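Local coordinates for protein particle-associated lyase (Acinetobacter bacteriophage AP22, PDB 4Y9V) that probably cleaves the capsular polysaccharide of Acinetobacter baumannii as a trimeric phage tailspike lyase with a beta-helical body, at residues W151-T157 with N200-V206; S161-Y165 with I408-H414; P503-Y507 with T519-L523; Y550-V556 with N590-I595. All blocks are in the same frame, centred on the assembly; numbering follows the deposited sequence.

Contact 1: residues W151-T157 with N200-V206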
# COMPACT_ATOMS: atom_id res chain seq x y z
N TRP A 151 -23.60 -14.78 -14.49
CA TRP A 151 -22.27 -15.27 -14.21
C TRP A 151 -22.00 -16.45 -15.14
O TRP A 151 -22.65 -17.48 -15.04
CB TRP A 151 -22.19 -15.67 -12.73
CG TRP A 151 -20.92 -16.32 -12.28
CD1 TRP A 151 -19.77 -16.58 -12.97
CD2 TRP A 151 -20.72 -16.83 -10.95
NE1 TRP A 151 -18.87 -17.22 -12.16
CE2 TRP A 151 -19.41 -17.38 -10.92
CE3 TRP A 151 -21.48 -16.86 -9.79
CZ2 TRP A 151 -18.90 -17.98 -9.76
CZ3 TRP A 151 -20.97 -17.42 -8.64
CH2 TRP A 151 -19.68 -17.97 -8.63
N LEU A 152 -21.07 -16.23 -16.08
CA LEU A 152 -20.64 -17.27 -16.98
C LEU A 152 -19.20 -17.69 -16.64
O LEU A 152 -18.41 -16.91 -16.09
CB LEU A 152 -20.69 -16.84 -18.46
CG LEU A 152 -22.05 -16.30 -18.93
CD1 LEU A 152 -21.92 -15.93 -20.42
CD2 LEU A 152 -23.18 -17.28 -18.71
N VAL A 153 -18.89 -18.92 -17.01
CA VAL A 153 -17.53 -19.44 -16.90
C VAL A 153 -17.07 -19.79 -18.31
O VAL A 153 -17.72 -20.55 -19.03
CB VAL A 153 -17.45 -20.71 -16.04
CG1 VAL A 153 -15.99 -21.07 -15.78
CG2 VAL A 153 -18.23 -20.55 -14.72
N ILE A 154 -15.91 -19.23 -18.71
CA ILE A 154 -15.19 -19.68 -19.87
C ILE A 154 -14.21 -20.72 -19.36
O ILE A 154 -13.47 -20.46 -18.42
CB ILE A 154 -14.41 -18.49 -20.51
CG1 ILE A 154 -15.34 -17.38 -20.94
CG2 ILE A 154 -13.51 -18.98 -21.66
CD1 ILE A 154 -14.66 -16.05 -21.24
N TYR A 155 -14.19 -21.93 -19.94
CA TYR A 155 -13.34 -22.99 -19.41
C TYR A 155 -12.82 -23.87 -20.52
O TYR A 155 -13.59 -24.35 -21.35
CB TYR A 155 -14.10 -23.84 -18.35
CG TYR A 155 -13.24 -24.84 -17.62
CD1 TYR A 155 -12.37 -24.44 -16.61
CD2 TYR A 155 -13.25 -26.18 -17.96
CE1 TYR A 155 -11.57 -25.33 -15.94
CE2 TYR A 155 -12.46 -27.09 -17.28
CZ TYR A 155 -11.62 -26.68 -16.28
OH TYR A 155 -10.85 -27.64 -15.65
N CYS A 156 -11.51 -24.09 -20.51
CA CYS A 156 -10.88 -25.03 -21.45
C CYS A 156 -10.72 -26.38 -20.78
O CYS A 156 -10.08 -26.51 -19.76
CB CYS A 156 -9.52 -24.48 -21.85
SG CYS A 156 -8.64 -25.57 -23.01
N THR A 157 -11.32 -27.42 -21.42
CA THR A 157 -11.29 -28.75 -20.82
C THR A 157 -9.99 -29.49 -21.03
O THR A 157 -9.80 -30.56 -20.44
CB THR A 157 -12.50 -29.56 -21.33
OG1 THR A 157 -12.47 -29.64 -22.74
CG2 THR A 157 -13.82 -28.95 -20.93
N ASN A 200 -10.97 -26.54 -27.07
CA ASN A 200 -12.09 -27.10 -26.35
C ASN A 200 -12.55 -26.14 -25.24
O ASN A 200 -12.21 -26.31 -24.09
CB ASN A 200 -11.77 -28.45 -25.76
CG ASN A 200 -11.80 -29.52 -26.81
OD1 ASN A 200 -12.79 -29.60 -27.56
ND2 ASN A 200 -10.80 -30.35 -26.87
N ILE A 201 -13.23 -25.07 -25.68
CA ILE A 201 -13.68 -24.00 -24.79
C ILE A 201 -15.17 -24.08 -24.60
O ILE A 201 -15.97 -23.88 -25.54
CB ILE A 201 -13.31 -22.61 -25.32
CG1 ILE A 201 -11.88 -22.47 -25.77
CG2 ILE A 201 -13.68 -21.56 -24.25
CD1 ILE A 201 -10.84 -22.77 -24.69
N VAL A 202 -15.61 -24.40 -23.40
CA VAL A 202 -17.00 -24.50 -23.04
C VAL A 202 -17.39 -23.23 -22.29
O VAL A 202 -16.57 -22.56 -21.66
CB VAL A 202 -17.33 -25.77 -22.23
CG1 VAL A 202 -16.88 -27.00 -23.03
CG2 VAL A 202 -16.71 -25.76 -20.86
N ILE A 203 -18.70 -22.93 -22.35
CA ILE A 203 -19.30 -21.80 -21.65
C ILE A 203 -20.34 -22.36 -20.66
O ILE A 203 -21.30 -23.01 -21.08
CB ILE A 203 -19.96 -20.81 -22.61
CG1 ILE A 203 -19.02 -20.33 -23.73
CG2 ILE A 203 -20.57 -19.64 -21.85
CD1 ILE A 203 -17.79 -19.57 -23.25
N LEU A 204 -20.10 -22.12 -19.39
CA LEU A 204 -20.98 -22.53 -18.32
C LEU A 204 -21.78 -21.33 -17.82
O LEU A 204 -21.29 -20.21 -17.85
CB LEU A 204 -20.23 -23.13 -17.13
CG LEU A 204 -19.07 -24.07 -17.47
CD1 LEU A 204 -18.36 -24.53 -16.21
CD2 LEU A 204 -19.55 -25.27 -18.30
N LYS A 205 -22.98 -21.59 -17.31
CA LYS A 205 -23.75 -20.59 -16.60
C LYS A 205 -23.91 -21.02 -15.16
O LYS A 205 -24.29 -22.20 -14.93
CB LYS A 205 -25.13 -20.41 -17.29
CG LYS A 205 -26.01 -19.40 -16.61
CD LYS A 205 -27.21 -19.04 -17.43
CE LYS A 205 -28.23 -18.24 -16.63
NZ LYS A 205 -29.26 -17.62 -17.50
N VAL A 206 -23.70 -20.12 -14.22
CA VAL A 206 -23.75 -20.42 -12.79
C VAL A 206 -25.04 -19.91 -12.18
O VAL A 206 -25.47 -18.81 -12.44
CB VAL A 206 -22.53 -19.79 -12.07
CG1 VAL A 206 -22.53 -20.16 -10.60
CG2 VAL A 206 -21.22 -20.20 -12.73
O HOH W 1 -25.67 -16.07 -13.00
O HOH W 2 -25.84 -16.53 -13.81
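The indole of Trp-151 lies with one face against Val-206, whose two methyl branches divide the ring system between them. Val-206 CG2 sits 3.7 Å from the centroid of the five-membered ring of Trp-151 and almost on its normal, a CH-pi contact, while Val-206 CG1 reaches the benzene part and comes 3.6 Å from Trp-151 CE3. Phe-174 meets the same indole edge-to-face, and Phe-258 approaches it with its plane at about 50°. Trp-151 can offer its face because its CG stands trans to the backbone N (chi1 175°).

Val-153 continues this side of the sheet: its CG2 touches Val-206 CG2 at 3.6 Å, and its CB meets CB of Leu-204. The other side carries Leu-152, Ile-154, Cys-156, Ile-201 and Ile-203, where Ile-154 CG2 packs on Ile-201 CG2 at 3.7 Å and Cys-156 CB on Ile-201 CD1 at 3.6 Å.

The backbones are joined in antiparallel register, their short axes 155° apart. Val-153 exchanges two bonds with Leu-204, and Tyr-155 two with Val-202; single bonds run from Val-206 N to Trp-151 O and from Thr-157 N to Asn-200 O, the latter 3.0 Å long. The Tyr-155 hydroxyl is hydrogen-bonded to Arg-170. With strands 172-181 and 113-125 flanking the pair, this is the interior of a mixed sheet in the Ig-like domain of the tailspike, beside the saccharide-binding region.

Contact 2: residues S161-Y165 with I408-H414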
# COMPACT_ATOMS: atom_id res chain seq x y z
N SER A 161 -3.79 -26.50 -20.08
CA SER A 161 -4.07 -25.39 -20.96
C SER A 161 -3.79 -24.03 -20.32
O SER A 161 -3.68 -23.04 -21.06
CB SER A 161 -5.48 -25.47 -21.54
OG SER A 161 -6.46 -25.56 -20.50
N TYR A 162 -3.66 -23.97 -19.00
CA TYR A 162 -3.14 -22.78 -18.34
C TYR A 162 -1.62 -22.91 -18.06
O TYR A 162 -0.87 -22.00 -18.37
CB TYR A 162 -3.89 -22.47 -17.02
CG TYR A 162 -3.40 -21.20 -16.36
CD1 TYR A 162 -3.74 -19.97 -16.85
CD2 TYR A 162 -2.58 -21.25 -15.23
CE1 TYR A 162 -3.29 -18.78 -16.24
CE2 TYR A 162 -2.13 -20.10 -14.63
CZ TYR A 162 -2.47 -18.87 -15.13
OH TYR A 162 -1.97 -17.76 -14.49
N SER A 163 -1.20 -24.01 -17.45
CA SER A 163 0.18 -24.17 -17.06
C SER A 163 0.64 -25.60 -17.28
O SER A 163 -0.12 -26.54 -17.06
CB SER A 163 0.33 -23.82 -15.59
OG SER A 163 1.56 -24.32 -15.05
N PRO A 164 1.93 -25.76 -17.65
CA PRO A 164 2.48 -27.08 -17.89
C PRO A 164 2.81 -27.85 -16.63
O PRO A 164 3.23 -29.02 -16.70
CB PRO A 164 3.75 -26.77 -18.72
CG PRO A 164 4.21 -25.43 -18.11
CD PRO A 164 2.90 -24.68 -17.97
N TYR A 165 2.68 -27.25 -15.44
CA TYR A 165 3.15 -27.90 -14.23
C TYR A 165 2.24 -29.00 -13.71
O TYR A 165 2.73 -29.95 -13.07
CB TYR A 165 3.45 -26.86 -13.12
CG TYR A 165 4.80 -26.20 -13.38
CD1 TYR A 165 4.89 -25.07 -14.18
CD2 TYR A 165 5.96 -26.76 -12.88
CE1 TYR A 165 6.14 -24.51 -14.46
CE2 TYR A 165 7.19 -26.20 -13.15
CZ TYR A 165 7.30 -25.10 -13.95
OH TYR A 165 8.54 -24.59 -14.22
N ILE A 408 13.12 -21.96 -10.19
CA ILE A 408 13.56 -23.09 -11.00
C ILE A 408 12.56 -23.26 -12.13
O ILE A 408 11.38 -23.44 -11.94
CB ILE A 408 13.61 -24.39 -10.19
CG1 ILE A 408 14.49 -24.24 -8.94
CG2 ILE A 408 14.02 -25.53 -11.10
CD1 ILE A 408 15.96 -24.08 -9.19
N ILE A 409 13.10 -23.15 -13.37
CA ILE A 409 12.28 -23.27 -14.57
C ILE A 409 12.38 -24.70 -15.07
O ILE A 409 13.41 -25.11 -15.63
CB ILE A 409 12.72 -22.25 -15.63
CG1 ILE A 409 12.55 -20.83 -15.09
CG2 ILE A 409 11.93 -22.44 -16.90
CD1 ILE A 409 13.18 -19.75 -15.96
N GLU A 410 11.33 -25.50 -14.89
CA GLU A 410 11.34 -26.89 -15.32
C GLU A 410 10.51 -27.15 -16.57
O GLU A 410 10.52 -28.24 -17.12
CB GLU A 410 10.81 -27.80 -14.24
CG GLU A 410 11.41 -27.80 -12.90
CD GLU A 410 10.64 -28.49 -11.76
OE1 GLU A 410 9.40 -28.75 -11.87
OE2 GLU A 410 11.36 -28.63 -10.76
N LYS A 411 9.76 -26.13 -17.01
CA LYS A 411 8.88 -26.22 -18.17
C LYS A 411 9.04 -24.94 -18.97
O LYS A 411 9.36 -23.89 -18.41
CB LYS A 411 7.42 -26.37 -17.72
CG LYS A 411 7.12 -27.56 -16.89
CD LYS A 411 7.24 -28.87 -17.58
CE LYS A 411 6.77 -30.01 -16.72
NZ LYS A 411 6.87 -31.33 -17.41
N GLN A 412 8.72 -24.98 -20.24
CA GLN A 412 8.67 -23.76 -21.01
C GLN A 412 7.74 -22.77 -20.34
O GLN A 412 6.63 -23.10 -19.92
CB GLN A 412 8.21 -24.04 -22.44
CG GLN A 412 9.17 -24.86 -23.27
CD GLN A 412 10.42 -24.10 -23.68
OE1 GLN A 412 10.51 -22.86 -23.59
NE2 GLN A 412 11.39 -24.84 -24.16
N LEU A 413 8.19 -21.53 -20.29
CA LEU A 413 7.37 -20.39 -19.90
C LEU A 413 6.37 -20.05 -21.01
O LEU A 413 6.71 -20.15 -22.20
CB LEU A 413 8.24 -19.17 -19.66
CG LEU A 413 9.21 -19.27 -18.49
CD1 LEU A 413 10.23 -18.15 -18.60
CD2 LEU A 413 8.48 -19.16 -17.17
N HIS A 414 5.18 -19.58 -20.63
CA HIS A 414 4.22 -19.00 -21.56
C HIS A 414 4.57 -17.58 -21.95
O HIS A 414 4.24 -17.15 -23.06
CB HIS A 414 2.82 -19.04 -20.96
CG HIS A 414 2.07 -20.31 -21.02
ND1 HIS A 414 0.84 -20.41 -21.53
CD2 HIS A 414 2.42 -21.50 -20.56
CE1 HIS A 414 0.48 -21.68 -21.43
NE2 HIS A 414 1.41 -22.40 -20.83
O HOH W 3 8.52 -22.68 -16.07
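A loop of the Ig-like domain, 161-165, here meets the turn that follows strand 405-409 of the pectin lyase-like beta-helix, and Tyr-165 carries much of the contact. Its phenol oxygen accepts a hydrogen bond from Glu-410 N at 3.0 Å, with an N-H...O angle of 158°. A water in the plane of the ring, 2.7 Å from Tyr-165 OH, passes the link on to the carbonyl oxygen of Lys-411. The ring is therefore tied at its oxygen, and one face is filled as well: Lys-411 CG stands over the centre, 3.9 Å from the centroid, in a CH-pi contact. Glu-410 OE1 lies at the edge near CE2, its carboxylate turned 35° from the ring plane.

In a right-handed parallel beta-helix, turns and loops link the stacked strands, and the domain loop packs on one of them. The loop itself is shaped by an ST turn, Ser-163 OG accepting from Tyr-165 N.

Pro-164 runs past Lys-411 in the opposite sense, its CG 3.4 Å from Lys-411 CB, a tight carbon pair. With Lys-411 CG opposite its own carbonyl carbon (chi1 -60°), that atom comes over the ring; a bend at chi2 then steers CE past Pro-164 O. Further along, Tyr-162 O rests over one face of the His-414 imidazole, 3.4 Å from CE1; the same carbonyl accepts a hydrogen bond from Arg-382.

Contact 3: residues P503-Y507 with T519-L523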
# COMPACT_ATOMS: atom_id res chain seq x y z
N PRO A 503 29.95 -8.25 -3.08
CA PRO A 503 29.18 -9.07 -4.01
C PRO A 503 29.38 -8.66 -5.43
O PRO A 503 29.67 -7.50 -5.76
CB PRO A 503 27.75 -8.74 -3.61
CG PRO A 503 27.81 -7.27 -3.22
CD PRO A 503 29.17 -7.16 -2.52
N TYR A 504 29.08 -9.61 -6.36
CA TYR A 504 28.75 -9.25 -7.71
C TYR A 504 27.35 -8.62 -7.74
O TYR A 504 26.40 -9.16 -7.17
CB TYR A 504 28.73 -10.48 -8.62
CG TYR A 504 30.10 -11.02 -8.93
CD1 TYR A 504 30.84 -10.48 -9.98
CD2 TYR A 504 30.67 -12.01 -8.16
CE1 TYR A 504 32.09 -10.94 -10.26
CE2 TYR A 504 31.94 -12.51 -8.45
CZ TYR A 504 32.63 -11.94 -9.53
OH TYR A 504 33.89 -12.45 -9.79
N LEU A 505 27.21 -7.53 -8.49
CA LEU A 505 25.88 -7.01 -8.82
C LEU A 505 25.12 -8.03 -9.65
O LEU A 505 23.98 -8.38 -9.39
CB LEU A 505 26.03 -5.66 -9.49
CG LEU A 505 26.64 -4.57 -8.60
CD1 LEU A 505 27.16 -3.41 -9.42
CD2 LEU A 505 25.62 -4.07 -7.58
N ILE A 506 25.82 -8.52 -10.70
CA ILE A 506 25.32 -9.56 -11.61
C ILE A 506 26.45 -10.58 -11.73
O ILE A 506 27.57 -10.20 -12.08
CB ILE A 506 24.92 -8.99 -12.99
CG1 ILE A 506 23.88 -7.89 -12.83
CG2 ILE A 506 24.47 -10.12 -13.89
CD1 ILE A 506 23.50 -7.24 -14.15
N TYR A 507 26.18 -11.83 -11.39
CA TYR A 507 27.21 -12.85 -11.43
C TYR A 507 27.50 -13.22 -12.89
O TYR A 507 26.56 -13.51 -13.64
CB TYR A 507 26.79 -14.08 -10.61
CG TYR A 507 27.96 -14.99 -10.42
CD1 TYR A 507 28.81 -14.79 -9.34
CD2 TYR A 507 28.31 -15.97 -11.35
CE1 TYR A 507 29.92 -15.57 -9.13
CE2 TYR A 507 29.44 -16.72 -11.18
CZ TYR A 507 30.25 -16.51 -10.09
OH TYR A 507 31.37 -17.33 -9.91
N THR A 519 22.19 -4.73 -19.47
CA THR A 519 22.19 -4.53 -18.03
C THR A 519 22.32 -3.08 -17.66
O THR A 519 22.84 -2.26 -18.39
CB THR A 519 23.30 -5.35 -17.35
OG1 THR A 519 24.56 -4.77 -17.56
CG2 THR A 519 23.25 -6.82 -17.73
N ARG A 520 21.85 -2.77 -16.43
CA ARG A 520 22.23 -1.57 -15.72
C ARG A 520 22.82 -2.04 -14.41
O ARG A 520 22.20 -2.83 -13.70
CB ARG A 520 21.07 -0.62 -15.47
CG ARG A 520 20.43 -0.01 -16.66
CD ARG A 520 19.25 0.86 -16.30
NE ARG A 520 18.66 1.44 -17.48
CZ ARG A 520 17.55 2.19 -17.52
NH1 ARG A 520 16.95 2.45 -16.43
NH2 ARG A 520 17.06 2.60 -18.67
N GLN A 521 24.04 -1.61 -14.11
CA GLN A 521 24.74 -2.02 -12.91
C GLN A 521 25.21 -0.77 -12.18
O GLN A 521 25.81 0.13 -12.77
CB GLN A 521 25.92 -2.96 -13.25
CG GLN A 521 25.44 -4.18 -14.03
CD GLN A 521 26.51 -5.20 -14.33
OE1 GLN A 521 27.29 -5.59 -13.46
NE2 GLN A 521 26.53 -5.66 -15.57
N MET A 522 24.91 -0.74 -10.88
CA MET A 522 25.04 0.42 -10.01
C MET A 522 26.37 1.13 -10.18
O MET A 522 27.43 0.51 -10.14
CB MET A 522 24.86 -0.02 -8.54
CG MET A 522 24.79 1.18 -7.59
SD MET A 522 24.25 0.75 -5.92
CE MET A 522 25.64 -0.24 -5.36
N LEU A 523 26.28 2.45 -10.29
CA LEU A 523 27.48 3.28 -10.35
C LEU A 523 28.20 3.26 -9.01
O LEU A 523 27.63 3.12 -7.94
CB LEU A 523 27.19 4.71 -10.83
CG LEU A 523 27.02 5.00 -12.37
CD1 LEU A 523 28.27 5.24 -13.25
CD2 LEU A 523 26.15 3.92 -13.05
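Residues 503-507 turn a corner at Leu-505, whereas 519-523 run as an extended piece of strand 518-531. The two backbones stay apart: the nearest pair of CA atoms, Leu-505 and Gln-521, is 6.6 Å apart, so side chains bridge the gap, Leu-505 reaching the backbone of the strand. Leu-505, at the corner, and Ile-506, just after it, both direct their CB atoms toward the strand.

Ile-506 touches chiefly through its CD1 methyl, carried forward by an extended chain (chi2 177°). That methyl lies 3.6 Å from Thr-519 CG2 and 3.6 Å from Gln-521 CG, and equally close to the amide carbon CD of Gln-521, whose side chain it meets at about a right angle. Leu-505 instead uses CD1, which comes 3.8 Å from the backbone N of Met-522 and 4.2 Å from Met-522 CB.

The glutamine is fixed in rotation. Gln-521 NE2 donates to Thr-519 OG1 at 2.9 Å, with a nearly straight N-H...O angle of 176° and the hydroxyl oxygen in the amide plane. A polar amide thus lies within an otherwise apolar contact, its NE2 bonded to Thr-519 OG1 on the same strand and to Ser-551 OG.

Strand 486-496 runs parallel beside 518-531, and its Val-491 and Ile-489 also receive Leu-505 and Ile-506, so the corner packs across both strands. Ile-622 of strand 613-623 packs on Thr-519 and Gln-521. Arg-520 donates to Val-494 O of the second subunit and Met-522 packs on Arg-520 of the third, so strand 518-531 faces the trimer interface.

Contact 4: residues Y550-V556 with N590-I595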
# COMPACT_ATOMS: atom_id res chain seq x y z
N TYR A 550 31.20 -5.92 -11.02
CA TYR A 550 30.36 -5.97 -12.22
C TYR A 550 30.45 -7.36 -12.89
O TYR A 550 31.37 -8.13 -12.66
CB TYR A 550 30.83 -4.86 -13.20
CG TYR A 550 30.63 -3.48 -12.62
CD1 TYR A 550 29.39 -2.89 -12.64
CD2 TYR A 550 31.66 -2.78 -12.00
CE1 TYR A 550 29.15 -1.63 -12.09
CE2 TYR A 550 31.45 -1.53 -11.45
CZ TYR A 550 30.18 -0.99 -11.48
OH TYR A 550 30.02 0.26 -10.87
N SER A 551 29.51 -7.61 -13.80
CA SER A 551 29.58 -8.84 -14.57
C SER A 551 30.68 -8.81 -15.62
O SER A 551 31.10 -9.87 -16.11
CB SER A 551 28.26 -9.16 -15.27
OG SER A 551 27.97 -8.12 -16.21
N LYS A 552 31.11 -7.61 -16.01
CA LYS A 552 32.05 -7.41 -17.10
C LYS A 552 32.73 -6.06 -16.78
O LYS A 552 32.30 -5.29 -15.95
CB LYS A 552 31.41 -7.43 -18.44
CG LYS A 552 30.39 -6.31 -18.56
CD LYS A 552 29.96 -6.62 -19.97
CE LYS A 552 28.92 -5.71 -20.35
NZ LYS A 552 28.33 -6.16 -21.68
N ALA A 553 33.84 -5.77 -17.49
CA ALA A 553 34.54 -4.52 -17.24
C ALA A 553 33.56 -3.35 -17.39
O ALA A 553 32.90 -3.23 -18.44
CB ALA A 553 35.70 -4.39 -18.22
N PRO A 554 33.50 -2.47 -16.40
CA PRO A 554 32.55 -1.37 -16.46
C PRO A 554 33.06 -0.22 -17.35
O PRO A 554 34.23 -0.15 -17.73
CB PRO A 554 32.41 -0.93 -15.01
CG PRO A 554 33.79 -1.23 -14.43
CD PRO A 554 34.16 -2.55 -15.09
N ASN A 555 32.17 0.71 -17.61
CA ASN A 555 32.59 2.03 -18.09
C ASN A 555 33.33 2.73 -16.94
O ASN A 555 32.94 2.58 -15.78
CB ASN A 555 31.38 2.86 -18.49
CG ASN A 555 30.48 2.21 -19.47
OD1 ASN A 555 30.92 1.52 -20.40
ND2 ASN A 555 29.19 2.40 -19.32
N VAL A 556 34.38 3.49 -17.28
CA VAL A 556 35.16 4.17 -16.28
C VAL A 556 35.45 5.60 -16.75
O VAL A 556 35.95 5.79 -17.86
CB VAL A 556 36.50 3.48 -15.96
CG1 VAL A 556 37.21 4.18 -14.82
CG2 VAL A 556 36.28 1.99 -15.66
N ASN A 590 42.20 6.16 -17.33
CA ASN A 590 42.07 4.92 -16.57
C ASN A 590 43.09 3.92 -17.10
O ASN A 590 43.02 3.48 -18.25
CB ASN A 590 40.66 4.32 -16.61
CG ASN A 590 40.63 3.16 -15.64
OD1 ASN A 590 41.07 3.28 -14.50
ND2 ASN A 590 40.10 2.03 -16.11
N SER A 591 44.07 3.58 -16.26
CA SER A 591 45.18 2.75 -16.70
C SER A 591 44.89 1.25 -16.73
O SER A 591 45.64 0.54 -17.43
CB SER A 591 46.44 3.06 -15.87
OG SER A 591 46.37 2.55 -14.55
N LEU A 592 43.88 0.78 -16.03
CA LEU A 592 43.57 -0.65 -15.95
C LEU A 592 42.07 -0.72 -15.63
O LEU A 592 41.61 0.05 -14.80
CB LEU A 592 44.37 -1.35 -14.85
CG LEU A 592 44.03 -2.84 -14.68
CD1 LEU A 592 45.30 -3.63 -14.43
CD2 LEU A 592 43.02 -3.03 -13.58
N VAL A 593 41.39 -1.69 -16.25
CA VAL A 593 40.01 -1.99 -15.90
C VAL A 593 39.84 -3.51 -15.80
O VAL A 593 40.38 -4.25 -16.62
CB VAL A 593 39.00 -1.38 -16.90
CG1 VAL A 593 39.10 -1.97 -18.30
CG2 VAL A 593 37.59 -1.47 -16.35
N ALA A 594 39.05 -3.92 -14.82
CA ALA A 594 38.61 -5.30 -14.69
C ALA A 594 37.18 -5.26 -14.14
O ALA A 594 36.68 -4.20 -13.77
CB ALA A 594 39.52 -6.10 -13.80
N ILE A 595 36.57 -6.46 -14.05
CA ILE A 595 35.22 -6.51 -13.46
C ILE A 595 35.12 -5.88 -12.10
O ILE A 595 34.06 -5.42 -11.72
CB ILE A 595 34.65 -7.91 -13.41
CG1 ILE A 595 35.47 -8.92 -12.66
CG2 ILE A 595 34.35 -8.42 -14.78
CD1 ILE A 595 34.67 -10.25 -12.88
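Ile-595 meets the 550-553 bend atom by atom. Its CB approaches Tyr-550 O at 3.4 Å; CG1 and CD1 pass the same carbonyl more loosely, CD1 at 3.9 Å. The other branch, Ile-595 CG2, lies against the backbone of Lys-552, 3.4 Å from its CA. The branches separate in this way because CG1 stands between the backbone N and the carbonyl carbon (chi1 57°), leaving CG2 beside the N.

The main chain of Ile-595 adds the polar link: its O accepts from Tyr-550 N at 3.0 Å, with the donor tilted 28° from the carbonyl plane. Further on, Val-593 CG2 gathers Ala-553 CB, Pro-554 CD and Val-556 CG2, the last at 3.8 Å. Val-556 CG1 then lies against the amide of Asn-590, 3.7 Å from its CG; Asn-590 OD1 accepts from Arg-599 N, and its ND2 makes a weak bond to Leu-592 O. Val-593 also packs on Asn-562, and Ala-553 on Val-564, of the second subunit.

Within the C-terminal Ig-like domain, one hydrogen bond thus sets the 595 end, while mostly apolar packing, with an amide whose polar atoms are bonded nearby, joins the rest.

Overall arrangement
Along the chain, contacts 1 and 2 interleave, since 161-165 follows 151-157 and precedes 200-206, whereas contacts 3 and 4 come later in series. Contact 1 lies inside the first Ig-like domain, and contact 2, its centre 23 Å away, joins a loop of that domain to the beta-helix; Cys-156 and Ser-161 bring them into touch. At the other end, contacts 3 and 4 have centres 12 Å apart and meet through Met-522 with Tyr-550 and Gln-521 with Ser-551. Contacts 1 and 4 are about 57 Å apart between centres. The elongated body thus carries one domain beside the saccharide site and another at its C-terminal end, where contacts 3 and 4 both face the second subunit.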